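Indole-3-pyruvate decarboxylase (Azospirillum brasilense, PDB 2NXW) decarboxylates indole-3-pyruvate to indole-3-acetaldehyde in auxin biosynthesis, using thiamine diphosphate and a metal ion bound to each subunit. Local coordinates at residues V428-I432 against E458-C462; G439-I443 against A526-R530. One frame throughout, in Å; residues are numbered along the deposited sequence.

Contact 1: V428-I432 against E458-C462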
loop_
_atom_site.group_PDB
_atom_site.type_symbol
_atom_site.label_atom_id
_atom_site.label_comp_id
_atom_site.label_asym_id
_atom_site.label_seq_id
_atom_site.Cartn_x
_atom_site.Cartn_y
_atom_site.Cartn_z
ATOM N N VAL A 428 5.571 34.816 -4.066
ATOM C CA VAL A 428 6.455 35.783 -3.436
ATOM C C VAL A 428 7.813 35.158 -3.095
ATOM O O VAL A 428 8.847 35.728 -3.429
ATOM C CB VAL A 428 5.755 36.426 -2.214
ATOM C CG1 VAL A 428 6.752 37.202 -1.363
ATOM C CG2 VAL A 428 4.654 37.390 -2.714
ATOM N N PRO A 429 7.837 33.983 -2.441
ATOM C CA PRO A 429 9.130 33.363 -2.120
ATOM C C PRO A 429 9.947 33.047 -3.368
ATOM O O PRO A 429 11.175 33.123 -3.335
ATOM C CB PRO A 429 8.745 32.094 -1.380
ATOM C CG PRO A 429 7.449 32.471 -0.704
ATOM C CD PRO A 429 6.731 33.325 -1.717
ATOM N N ALA A 430 9.288 32.680 -4.465
ATOM C CA ALA A 430 10.025 32.374 -5.691
ATOM C C ALA A 430 10.629 33.664 -6.246
ATOM O O ALA A 430 11.766 33.665 -6.717
ATOM C CB ALA A 430 9.103 31.728 -6.723
ATOM N N GLY A 431 9.876 34.760 -6.199
ATOM C CA GLY A 431 10.414 36.020 -6.683
ATOM C C GLY A 431 11.629 36.399 -5.853
ATOM O O GLY A 431 12.619 36.909 -6.381
ATOM N N ILE A 432 11.552 36.151 -4.552
ATOM C CA ILE A 432 12.658 36.466 -3.649
ATOM C C ILE A 432 13.872 35.581 -3.956
ATOM O O ILE A 432 15.000 36.078 -4.076
ATOM C CB ILE A 432 12.206 36.297 -2.174
ATOM C CG1 ILE A 432 11.297 37.467 -1.783
ATOM C CG2 ILE A 432 13.419 36.177 -1.250
ATOM C CD1 ILE A 432 10.538 37.252 -0.484
ATOM N N GLU A 458 6.902 37.096 3.493
ATOM C CA GLU A 458 8.333 36.891 3.337
ATOM C C GLU A 458 9.019 38.145 2.793
ATOM O O GLU A 458 10.236 38.281 2.897
ATOM C CB GLU A 458 8.598 35.690 2.436
ATOM C CG GLU A 458 8.166 34.363 3.045
ATOM C CD GLU A 458 9.020 33.921 4.223
ATOM O OE1 GLU A 458 10.148 34.432 4.391
ATOM O OE2 GLU A 458 8.561 33.035 4.975
ATOM N N LEU A 459 8.233 39.077 2.256
ATOM C CA LEU A 459 8.792 40.321 1.738
ATOM C C LEU A 459 9.498 41.104 2.846
ATOM O O LEU A 459 10.327 41.973 2.556
ATOM C CB LEU A 459 7.690 41.174 1.104
ATOM C CG LEU A 459 7.173 40.685 -0.253
ATOM C CD1 LEU A 459 5.917 41.485 -0.600
ATOM C CD2 LEU A 459 8.244 40.870 -1.343
ATOM N N GLY A 460 9.174 40.813 4.105
ATOM C CA GLY A 460 9.837 41.498 5.207
ATOM C C GLY A 460 11.334 41.213 5.263
ATOM O O GLY A 460 12.077 41.871 6.012
ATOM N N ASN A 461 11.790 40.235 4.488
ATOM C CA ASN A 461 13.208 39.876 4.443
ATOM C C ASN A 461 13.976 40.549 3.322
ATOM O O ASN A 461 15.196 40.397 3.239
ATOM C CB ASN A 461 13.356 38.359 4.296
ATOM C CG ASN A 461 12.813 37.618 5.491
ATOM O OD1 ASN A 461 13.343 37.735 6.597
ATOM N ND2 ASN A 461 11.737 36.852 5.283
ATOM N N CYS A 462 13.289 41.297 2.468
ATOM C CA CYS A 462 13.956 41.934 1.338
ATOM C C CYS A 462 15.124 42.843 1.689
ATOM O O CYS A 462 16.175 42.765 1.042
ATOM C CB CYS A 462 12.954 42.720 0.494
ATOM S SG CYS A 462 11.825 41.674 -0.453
#
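The backbone oxygen of Glu-458 takes two hydrogen bonds from Asn-461 and is met across the contact by Ile-432. This turn lies in the beta-alpha-beta crossover between strands 443-448 and 470-475, inside the GDG-to-NN motif of thiamine diphosphate enzymes, whose Asp-449 and Asn-476 bind magnesium. Backbone N of Asn-461 lies 3.0 Å from Glu-458 O and closes the 3-10 turn. The side-chain ND2 of Asn-461 lies 3.2 Å from the same Glu-458 O. Both nitrogens arrive from one face of the carbonyl plane, and the ND2 bond is bent (135° at the hydrogen). Helix 427-437 packs against the turn without any hydrogen bond between the two segments. CD1 of Ile-432 stands 3.5 Å from Glu-458 O and 3.8 Å from Glu-458 CB. It is anti to CA about CB-CG1 (chi2 167°), which carries it out to the carbonyl. CB of Glu-458 faces helix 427-437, but the chain bends at chi2 (-70°) and its buried carboxylate leads away. OE1 accepts from Ser-66 N, OE2 weakly from His-67 N, and Asn-461 ND2 also bonds Ser-66 OG. The turn is thus tied to the segment just before Glu-68, a residue of the thiamine diphosphate pocket. The side chains of Val-428 and Leu-459 cross at about a right angle, with Val-428 CG1 3.7 Å from Leu-459 CG.

Contact 2: G439-I443 against A526-R530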
loop_
_atom_site.group_PDB
_atom_site.type_symbol
_atom_site.label_atom_id
_atom_site.label_comp_id
_atom_site.label_asym_id
_atom_site.label_seq_id
_atom_site.Cartn_x
_atom_site.Cartn_y
_atom_site.Cartn_z
ATOM N N GLY A 439 21.643 38.740 -9.795
ATOM C CA GLY A 439 22.635 39.769 -10.055
ATOM C C GLY A 439 22.024 41.122 -10.332
ATOM O O GLY A 439 22.429 41.826 -11.269
ATOM N N GLY A 440 21.036 41.473 -9.517
ATOM C CA GLY A 440 20.371 42.759 -9.641
ATOM C C GLY A 440 19.199 42.879 -10.602
ATOM O O GLY A 440 18.544 43.928 -10.629
ATOM N N LYS A 441 18.939 41.847 -11.406
ATOM C CA LYS A 441 17.815 41.900 -12.332
ATOM C C LYS A 441 16.564 41.847 -11.468
ATOM O O LYS A 441 16.391 40.937 -10.654
ATOM C CB LYS A 441 17.847 40.720 -13.307
ATOM C CG LYS A 441 19.048 40.740 -14.267
ATOM C CD LYS A 441 18.973 41.905 -15.239
ATOM C CE LYS A 441 20.009 41.764 -16.357
ATOM N NZ LYS A 441 21.422 41.974 -15.890
ATOM N N ARG A 442 15.705 42.839 -11.631
ATOM C CA ARG A 442 14.502 42.925 -10.829
ATOM C C ARG A 442 13.477 41.885 -11.240
ATOM O O ARG A 442 13.334 41.575 -12.417
ATOM C CB ARG A 442 13.927 44.330 -10.952
ATOM C CG ARG A 442 13.089 44.749 -9.781
ATOM C CD ARG A 442 12.801 46.250 -9.814
ATOM N NE ARG A 442 12.362 46.689 -8.506
ATOM C CZ ARG A 442 11.858 47.889 -8.215
ATOM N NH1 ARG A 442 11.721 48.820 -9.163
ATOM N NH2 ARG A 442 11.470 48.144 -6.977
ATOM N N ILE A 443 12.763 41.348 -10.257
ATOM C CA ILE A 443 11.755 40.339 -10.537
ATOM C C ILE A 443 10.374 40.928 -10.279
ATOM O O ILE A 443 10.185 41.703 -9.340
ATOM C CB ILE A 443 11.974 39.091 -9.637
ATOM C CG1 ILE A 443 13.414 38.573 -9.793
ATOM C CG2 ILE A 443 10.982 37.992 -10.011
ATOM C CD1 ILE A 443 13.804 38.147 -11.205
ATOM N N ALA A 526 6.417 52.276 -9.113
ATOM C CA ALA A 526 7.116 51.095 -8.633
ATOM C C ALA A 526 8.397 50.869 -9.423
ATOM O O ALA A 526 9.458 50.623 -8.837
ATOM C CB ALA A 526 6.203 49.858 -8.742
ATOM N N PHE A 527 8.303 50.933 -10.748
ATOM C CA PHE A 527 9.480 50.739 -11.585
ATOM C C PHE A 527 10.509 51.842 -11.385
ATOM O O PHE A 527 11.710 51.604 -11.508
ATOM C CB PHE A 527 9.082 50.666 -13.056
ATOM C CG PHE A 527 8.788 49.283 -13.523
ATOM C CD1 PHE A 527 9.820 48.441 -13.939
ATOM C CD2 PHE A 527 7.485 48.798 -13.514
ATOM C CE1 PHE A 527 9.558 47.138 -14.340
ATOM C CE2 PHE A 527 7.213 47.488 -13.918
ATOM C CZ PHE A 527 8.251 46.660 -14.330
ATOM N N ALA A 528 10.049 53.044 -11.074
ATOM C CA ALA A 528 10.973 54.159 -10.889
ATOM C C ALA A 528 11.653 54.151 -9.529
ATOM O O ALA A 528 12.595 54.912 -9.297
ATOM C CB ALA A 528 10.226 55.468 -11.075
ATOM N N THR A 529 11.195 53.273 -8.641
ATOM C CA THR A 529 11.696 53.224 -7.276
ATOM C C THR A 529 12.355 51.907 -6.876
ATOM O O THR A 529 11.672 50.942 -6.539
ATOM C CB THR A 529 10.541 53.494 -6.279
ATOM O OG1 THR A 529 9.792 54.640 -6.717
ATOM C CG2 THR A 529 11.079 53.765 -4.884
ATOM N N ARG A 530 13.682 51.868 -6.918
ATOM C CA ARG A 530 14.407 50.675 -6.510
ATOM C C ARG A 530 14.934 50.895 -5.095
ATOM O O ARG A 530 14.821 52.000 -4.551
ATOM C CB ARG A 530 15.550 50.391 -7.488
ATOM C CG ARG A 530 15.031 49.902 -8.834
ATOM C CD ARG A 530 16.040 49.020 -9.556
ATOM N NE ARG A 530 16.239 47.742 -8.872
ATOM C CZ ARG A 530 16.912 46.715 -9.387
ATOM N NH1 ARG A 530 17.453 46.809 -10.601
ATOM N NH2 ARG A 530 17.047 45.593 -8.689
HETATM O O HOH W 1 12.846 49.020 -11.821
#
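Gly-440 O receives hydrogen bonds from both terminal nitrogens of Arg-530, end-on. NH1 of Arg-530 is 3.1 Å from Gly-440 O and lies nearly in line with the carbonyl bond. NH2 of Arg-530 is 3.0 Å from the same Gly-440 O, which sits in the guanidinium plane. NE of Arg-530 has its own partner, a salt bridge to Asp-468 OD2. Arg-442 runs the other way, extended from CG to NE. Its guanidinium satisfies carbonyls at the C-terminal end of helix 516-528 and just beyond it. Arg-442 NH1 hydrogen-bonds Ala-526 O at 2.9 Å, and Arg-442 NH2 hydrogen-bonds Thr-529 O at 2.8 Å. Both acceptors are tilted out of the guanidinium plane. Ala-526 O also takes Thr-529 N, from the opposite face of its carbonyl. A water, 2.9 Å from Arg-442 NH1, accepts from that nitrogen and donates to Phe-527 O. NE of Arg-442 donates to Asp-468 O. The guanidinium planes are nearly parallel (12°) but displaced. CG of Arg-530 lies over one face of the Arg-442 guanidinium, 3.5 Å from Arg-442 NH1, and the aliphatic part of Arg-442 lies over that of Arg-530. The NE atoms of Arg-442 and Arg-530 are 4.0 Å apart. Arg-442 and Ala-526 are buried against Ile-470 of strand 470-475 and Gln-534 of strand 534-539, while Arg-530 lies at the surface beside Gln-435 of helix 427-437.

From the N terminus the four segments run 428-432, 439-443, 458-462 and 526-530. Contact 1 closes a loop of 25 residues that includes strand 443-448 and helix 449-455. Contact 2 opens inside that loop and closes a longer one of 82 residues, so the two contacts cross. All four segments belong to the C-terminal thiamine diphosphate-binding domain. Contact 1 joins helix 427-437 to the crossover after strand 443-448. Contact 2 joins the connection entering that strand to the end of helix 516-528, just ahead of strand 534-539. Their centres lie 14 Å apart, and they meet where Gly-431 O packs 3.9 Å from Ile-443 CG1.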